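Long-range contacts in nucleoporin NUP82 (Saccharomyces cerevisiae, PDB 3PBP), which serves as a structural component of the yeast nuclear pore complex, its N-terminal domain, the part described here, containing the region that interacts with NUP116: residues Gly191-Cys196 with Ile205-Pro210; Lys280-Phe285 with Tyr344-Val349. The protein carries 1 engineered substitution. All blocks are in the same frame, centred on the assembly; numbering follows the deposited sequence.

Both contacts lie in the beta-propeller N-terminal domain, with centres about 9 Å apart, and they touch where strand 204-208 runs beside residues 280-285. Contact 1 is a hairpin of one propeller blade; contact 2 joins the loop before strand 286-288 to the start of strand 347-355 in another sheet. The outer hairpin strand pairs with that loop through two probable hydrogen bonds, Ala207 O to Gln282 N at 2.8 Å and Ile205 O to Phe285 N at 2.9 Å, and Phe208 packs on Val281 nearby. Residues 280-285 thus run between hairpin and neighbouring sheet. Contact 1 meets no other chain, whereas contact 2 reaches the NUP116 chain, where Arg101 of NUP116 bonds to Pro284 O.

Contact 1 of 2, residues Gly191-Cys196 with Ile205-Pro210; sequences GLTLYC and IFAFYP
With chi1 at -175°, the Tyr209 ring swings out beside Thr193 and Leu192, while Cys196 and Phe208 both turn their first branch away from their carbonyl carbon (chi1 -58° and -74°) so that thiol and ring meet. The frame is an antiparallel beta hairpin, strands 194-198 and 204-208, within a propeller blade. Leu194 with Phe208 and Cys196 with Phe206 form its hydrogen-bonded pairs; Leu194 N reaches Phe208 O at 3.0 Å and Cys196 N reaches Phe206 O at 2.9 Å. Between them, the non-hydrogen-bonded pair Tyr195 and Ala207 sends its side chains to the other face, where Tyr195 CD1 lies 3.8 Å from Ile205 CG2. Beyond the strands, Leu192 O sits in the plane of the Tyr209 ring, at its edge, and Leu192 CB comes within 3.8 Å of Tyr209 CE1; both side chains pack on Ile226 of helix 220-235. Thr193 OG1 approaches that ring obliquely but bonds to Asp190. An alanine in place of Tyr209 would probably leave Leu192 CB and Ile226 without the ring they pack against. On the face carrying Leu194 and Phe208, Cys196 SG meets the Phe208 ring at its edge, 3.6 Å from CE2.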
loop_
_atom_site.group_PDB
_atom_site.type_symbol
_atom_site.label_atom_id
_atom_site.label_comp_id
_atom_site.label_asym_id
_atom_site.label_seq_id
_atom_site.Cartn_x
_atom_site.Cartn_y
_atom_site.Cartn_z
ATOM N N GLY A 191 -12.181 3.218 1.388
ATOM C CA GLY A 191 -12.434 2.278 0.314
ATOM C C GLY A 191 -11.768 2.611 -1.008
ATOM O O GLY A 191 -11.636 1.726 -1.867
ATOM N N LEU A 192 -11.337 3.865 -1.170
ATOM C CA LEU A 192 -10.701 4.313 -2.410
ATOM C C LEU A 192 -9.179 4.475 -2.320
ATOM O O LEU A 192 -8.520 4.769 -3.322
ATOM C CB LEU A 192 -11.314 5.647 -2.832
ATOM C CG LEU A 192 -12.846 5.697 -2.789
ATOM C CD1 LEU A 192 -13.323 7.130 -2.933
ATOM C CD2 LEU A 192 -13.425 4.803 -3.897
ATOM N N THR A 193 -8.620 4.270 -1.129
ATOM C CA THR A 193 -7.188 4.458 -0.927
ATOM C C THR A 193 -6.441 3.224 -0.472
ATOM O O THR A 193 -6.920 2.490 0.382
ATOM C CB THR A 193 -6.944 5.564 0.117
ATOM O OG1 THR A 193 -7.506 6.798 -0.349
ATOM C CG2 THR A 193 -5.463 5.748 0.361
ATOM N N LEU A 194 -5.257 3.007 -1.027
ATOM C CA LEU A 194 -4.443 1.867 -0.631
ATOM C C LEU A 194 -3.130 2.371 -0.024
ATOM O O LEU A 194 -2.327 3.011 -0.702
ATOM C CB LEU A 194 -4.161 0.965 -1.839
ATOM C CG LEU A 194 -3.282 -0.250 -1.570
ATOM C CD1 LEU A 194 -3.963 -1.175 -0.557
ATOM C CD2 LEU A 194 -3.009 -0.983 -2.885
ATOM N N TYR A 195 -2.931 2.098 1.263
ATOM C CA TYR A 195 -1.717 2.508 1.965
ATOM C C TYR A 195 -0.651 1.419 1.841
ATOM O O TYR A 195 -0.955 0.240 1.986
ATOM C CB TYR A 195 -2.001 2.735 3.455
ATOM C CG TYR A 195 -2.783 3.975 3.799
ATOM C CD1 TYR A 195 -2.234 5.235 3.638
ATOM C CD2 TYR A 195 -4.057 3.876 4.348
ATOM C CE1 TYR A 195 -2.929 6.375 4.022
ATOM C CE2 TYR A 195 -4.765 5.003 4.737
ATOM C CZ TYR A 195 -4.192 6.252 4.572
ATOM O OH TYR A 195 -4.878 7.372 4.977
ATOM N N CYS A 196 0.589 1.818 1.590
ATOM C CA CYS A 196 1.699 0.874 1.465
ATOM C C CYS A 196 2.765 1.219 2.471
ATOM O O CYS A 196 3.150 2.377 2.584
ATOM C CB CYS A 196 2.328 0.955 0.076
ATOM S SG CYS A 196 1.158 0.624 -1.248
ATOM N N ILE A 205 5.281 5.520 4.580
ATOM C CA ILE A 205 3.954 5.225 4.082
ATOM C C ILE A 205 3.703 5.903 2.735
ATOM O O ILE A 205 3.980 7.079 2.551
ATOM C CB ILE A 205 2.875 5.668 5.101
ATOM C CG1 ILE A 205 3.049 4.875 6.393
ATOM C CG2 ILE A 205 1.489 5.487 4.506
ATOM C CD1 ILE A 205 2.154 5.301 7.505
ATOM N N PHE A 206 3.204 5.137 1.778
ATOM C CA PHE A 206 2.881 5.691 0.480
ATOM C C PHE A 206 1.415 5.374 0.279
ATOM O O PHE A 206 0.812 4.648 1.086
ATOM C CB PHE A 206 3.734 5.055 -0.623
ATOM C CG PHE A 206 5.193 5.424 -0.546
ATOM C CD1 PHE A 206 6.018 4.884 0.447
ATOM C CD2 PHE A 206 5.729 6.352 -1.422
ATOM C CE1 PHE A 206 7.356 5.273 0.563
ATOM C CE2 PHE A 206 7.067 6.747 -1.312
ATOM C CZ PHE A 206 7.878 6.207 -0.315
ATOM N N ALA A 207 0.823 5.917 -0.777
ATOM C CA ALA A 207 -0.580 5.646 -1.000
ATOM C C ALA A 207 -1.016 5.812 -2.433
ATOM O O ALA A 207 -0.524 6.673 -3.151
ATOM C CB ALA A 207 -1.421 6.531 -0.102
ATOM N N PHE A 208 -1.938 4.949 -2.836
ATOM C CA PHE A 208 -2.530 4.971 -4.163
ATOM C C PHE A 208 -3.941 5.548 -3.976
ATOM O O PHE A 208 -4.783 4.959 -3.296
ATOM C CB PHE A 208 -2.625 3.553 -4.713
ATOM C CG PHE A 208 -1.325 2.985 -5.145
ATOM C CD1 PHE A 208 -0.789 3.312 -6.390
ATOM C CD2 PHE A 208 -0.636 2.104 -4.323
ATOM C CE1 PHE A 208 0.422 2.761 -6.812
ATOM C CE2 PHE A 208 0.574 1.544 -4.725
ATOM C CZ PHE A 208 1.106 1.873 -5.978
ATOM N N TYR A 209 -4.184 6.713 -4.555
ATOM C CA TYR A 209 -5.486 7.354 -4.451
ATOM C C TYR A 209 -5.793 7.960 -5.813
ATOM O O TYR A 209 -5.143 8.921 -6.225
ATOM C CB TYR A 209 -5.460 8.447 -3.375
ATOM C CG TYR A 209 -6.816 9.079 -3.126
ATOM C CD1 TYR A 209 -7.954 8.285 -2.996
ATOM C CD2 TYR A 209 -6.968 10.470 -3.024
ATOM C CE1 TYR A 209 -9.211 8.851 -2.773
ATOM C CE2 TYR A 209 -8.221 11.045 -2.798
ATOM C CZ TYR A 209 -9.340 10.230 -2.674
ATOM O OH TYR A 209 -10.591 10.778 -2.443
ATOM N N PRO A 210 -6.797 7.418 -6.529
ATOM C CA PRO A 210 -7.666 6.297 -6.157
ATOM C C PRO A 210 -7.100 4.918 -6.529
ATOM O O PRO A 210 -6.303 4.799 -7.448
ATOM C CB PRO A 210 -8.911 6.598 -6.958
ATOM C CG PRO A 210 -8.276 6.964 -8.307
ATOM C CD PRO A 210 -7.125 7.886 -7.896
#

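Contact 2 of 2, residues Lys280-Phe285 with Tyr344-Val349; sequences KVQGPF and YNNSLV
Asn346 lies flat over Phe285 and reaches past it to Gln282. Its CB stands over the centre of the Phe285 ring, 3.7 Å from the centroid, in a CH-pi contact. With chi1 at -76°, CG leads away from the carbonyl carbon and out across the ring, passing 3.9 Å from Phe285 CE1, and the amide stays nearly parallel to the ring, the two planes 18° apart in a stack. OD1 lies against Gln282 CB; Gly283 N is also near it but badly angled for a bond. At the tip, ND2 donates to Gln282 OE1 over 3.1 Å; the bond is almost straight (173°) and OE1 lies in the Asn346 amide plane, although the donor sits tilted from the carbonyl plane of Gln282. A weak bond also runs from ND2 back to Tyr344 O. Gln282 is itself positioned by a bond from NE2 to Ser334 O.

Asn346 is also the centre of an inverse gamma turn leading into strand 347-355. Its carbonyl O faces Phe285 CA at 3.3 Å, and farther along Leu348 CG packs 3.7 Å from Phe285 CD2. Backbone bonds of Asn346 and Leu348 with Thr286 then begin the parallel pairing of strands 286-288 and 347-355. Arg101 of the NUP116 chain packs on Asn346, placing this junction at the partner's interface.

The buried amide nitrogen of Asn346 therefore has two acceptors, one of them weakly held, and the ring beneath with the straight bond to Gln282 should restrict its rotation: between the two segments the main side-chain contacts are made by uncharged groups, two amides, a ring and a leucine.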
loop_
_atom_site.group_PDB
_atom_site.type_symbol
_atom_site.label_atom_id
_atom_site.label_comp_id
_atom_site.label_asym_id
_atom_site.label_seq_id
_atom_site.Cartn_x
_atom_site.Cartn_y
_atom_site.Cartn_z
ATOM N N LYS A 280 -0.451 6.589 -10.118
ATOM C CA LYS A 280 0.888 6.536 -9.569
ATOM C C LYS A 280 0.892 6.847 -8.081
ATOM O O LYS A 280 0.150 7.718 -7.606
ATOM C CB LYS A 280 1.810 7.498 -10.323
ATOM C CG LYS A 280 2.187 6.995 -11.694
ATOM C CD LYS A 280 3.263 7.838 -12.338
ATOM C CE LYS A 280 3.680 7.244 -13.685
ATOM N NZ LYS A 280 4.761 8.019 -14.379
ATOM N N VAL A 281 1.736 6.124 -7.356
ATOM C CA VAL A 281 1.868 6.286 -5.916
ATOM C C VAL A 281 2.178 7.693 -5.458
ATOM O O VAL A 281 2.911 8.437 -6.106
ATOM C CB VAL A 281 2.977 5.409 -5.336
ATOM C CG1 VAL A 281 2.405 4.538 -4.222
ATOM C CG2 VAL A 281 3.614 4.582 -6.429
ATOM N N GLN A 282 1.598 8.034 -4.317
ATOM C CA GLN A 282 1.811 9.320 -3.680
ATOM C C GLN A 282 2.676 9.002 -2.452
ATOM O O GLN A 282 2.644 7.868 -1.948
ATOM C CB GLN A 282 0.479 9.927 -3.241
ATOM C CG GLN A 282 -0.469 10.206 -4.362
ATOM C CD GLN A 282 -1.630 11.078 -3.929
ATOM O OE1 GLN A 282 -1.448 12.055 -3.197
ATOM N NE2 GLN A 282 -2.832 10.747 -4.394
ATOM N N GLY A 283 3.451 9.980 -1.985
ATOM C CA GLY A 283 4.305 9.748 -0.834
ATOM C C GLY A 283 5.770 10.105 -1.036
ATOM O O GLY A 283 6.182 10.483 -2.137
ATOM N N PRO A 284 6.600 9.941 0.004
ATOM C CA PRO A 284 6.187 9.433 1.313
ATOM C C PRO A 284 5.343 10.405 2.112
ATOM O O PRO A 284 5.431 11.619 1.946
ATOM C CB PRO A 284 7.513 9.143 2.033
ATOM C CG PRO A 284 8.605 9.663 1.100
ATOM C CD PRO A 284 7.929 10.557 0.098
ATOM N N PHE A 285 4.514 9.848 2.982
ATOM C CA PHE A 285 3.688 10.649 3.837
ATOM C C PHE A 285 4.596 11.186 4.924
ATOM O O PHE A 285 5.593 10.568 5.297
ATOM C CB PHE A 285 2.601 9.807 4.500
ATOM C CG PHE A 285 1.319 9.759 3.742
ATOM C CD1 PHE A 285 1.250 9.135 2.506
ATOM C CD2 PHE A 285 0.177 10.330 4.268
ATOM C CE1 PHE A 285 0.060 9.083 1.806
ATOM C CE2 PHE A 285 -1.023 10.288 3.574
ATOM C CZ PHE A 285 -1.084 9.664 2.341
ATOM N N TYR A 344 1.383 15.861 -1.350
ATOM C CA TYR A 344 0.442 16.965 -1.257
ATOM C C TYR A 344 -0.610 16.522 -0.291
ATOM O O TYR A 344 -1.408 15.639 -0.564
ATOM C CB TYR A 344 -0.216 17.326 -2.596
ATOM C CG TYR A 344 -1.240 18.425 -2.414
ATOM C CD1 TYR A 344 -0.855 19.711 -2.007
ATOM C CD2 TYR A 344 -2.606 18.151 -2.508
ATOM C CE1 TYR A 344 -1.808 20.693 -1.678
ATOM C CE2 TYR A 344 -3.567 19.122 -2.183
ATOM C CZ TYR A 344 -3.160 20.389 -1.763
ATOM O OH TYR A 344 -4.113 21.318 -1.389
ATOM N N ASN A 345 -0.591 17.146 0.861
ATOM C CA ASN A 345 -1.511 16.789 1.898
ATOM C C ASN A 345 -1.329 15.326 2.271
ATOM O O ASN A 345 -2.222 14.702 2.855
ATOM C CB ASN A 345 -2.933 17.120 1.457
ATOM C CG ASN A 345 -3.171 18.616 1.406
ATOM O OD1 ASN A 345 -2.250 19.405 1.625
ATOM N ND2 ASN A 345 -4.404 19.011 1.116
ATOM N N ASN A 346 -0.163 14.781 1.924
ATOM C CA ASN A 346 0.181 13.409 2.294
ATOM C C ASN A 346 0.738 13.592 3.699
ATOM O O ASN A 346 1.942 13.472 3.930
ATOM C CB ASN A 346 1.259 12.826 1.364
ATOM C CG ASN A 346 0.710 12.418 -0.009
ATOM O OD1 ASN A 346 1.301 11.612 -0.689
ATOM N ND2 ASN A 346 -0.416 12.986 -0.407
ATOM N N SER A 347 -0.161 13.891 4.630
ATOM C CA SER A 347 0.215 14.177 6.000
ATOM C C SER A 347 -0.441 13.340 7.078
ATOM O O SER A 347 -1.652 13.230 7.134
ATOM C CB SER A 347 -0.062 15.656 6.295
ATOM O OG SER A 347 -0.073 15.903 7.692
ATOM N N LEU A 348 0.384 12.767 7.943
ATOM C CA LEU A 348 -0.078 11.972 9.065
ATOM C C LEU A 348 0.478 12.588 10.347
ATOM O O LEU A 348 1.605 13.091 10.390
ATOM C CB LEU A 348 0.408 10.535 8.950
ATOM C CG LEU A 348 -0.273 9.662 7.913
ATOM C CD1 LEU A 348 0.409 8.316 7.897
ATOM C CD2 LEU A 348 -1.748 9.527 8.250
ATOM N N VAL A 349 -0.318 12.532 11.399
ATOM C CA VAL A 349 0.073 13.085 12.675
ATOM C C VAL A 349 0.084 11.989 13.730
ATOM O O VAL A 349 -0.806 11.151 13.750
ATOM C CB VAL A 349 -0.922 14.198 13.070
ATOM C CG1 VAL A 349 -0.664 14.664 14.474
ATOM C CG2 VAL A 349 -0.786 15.361 12.108
#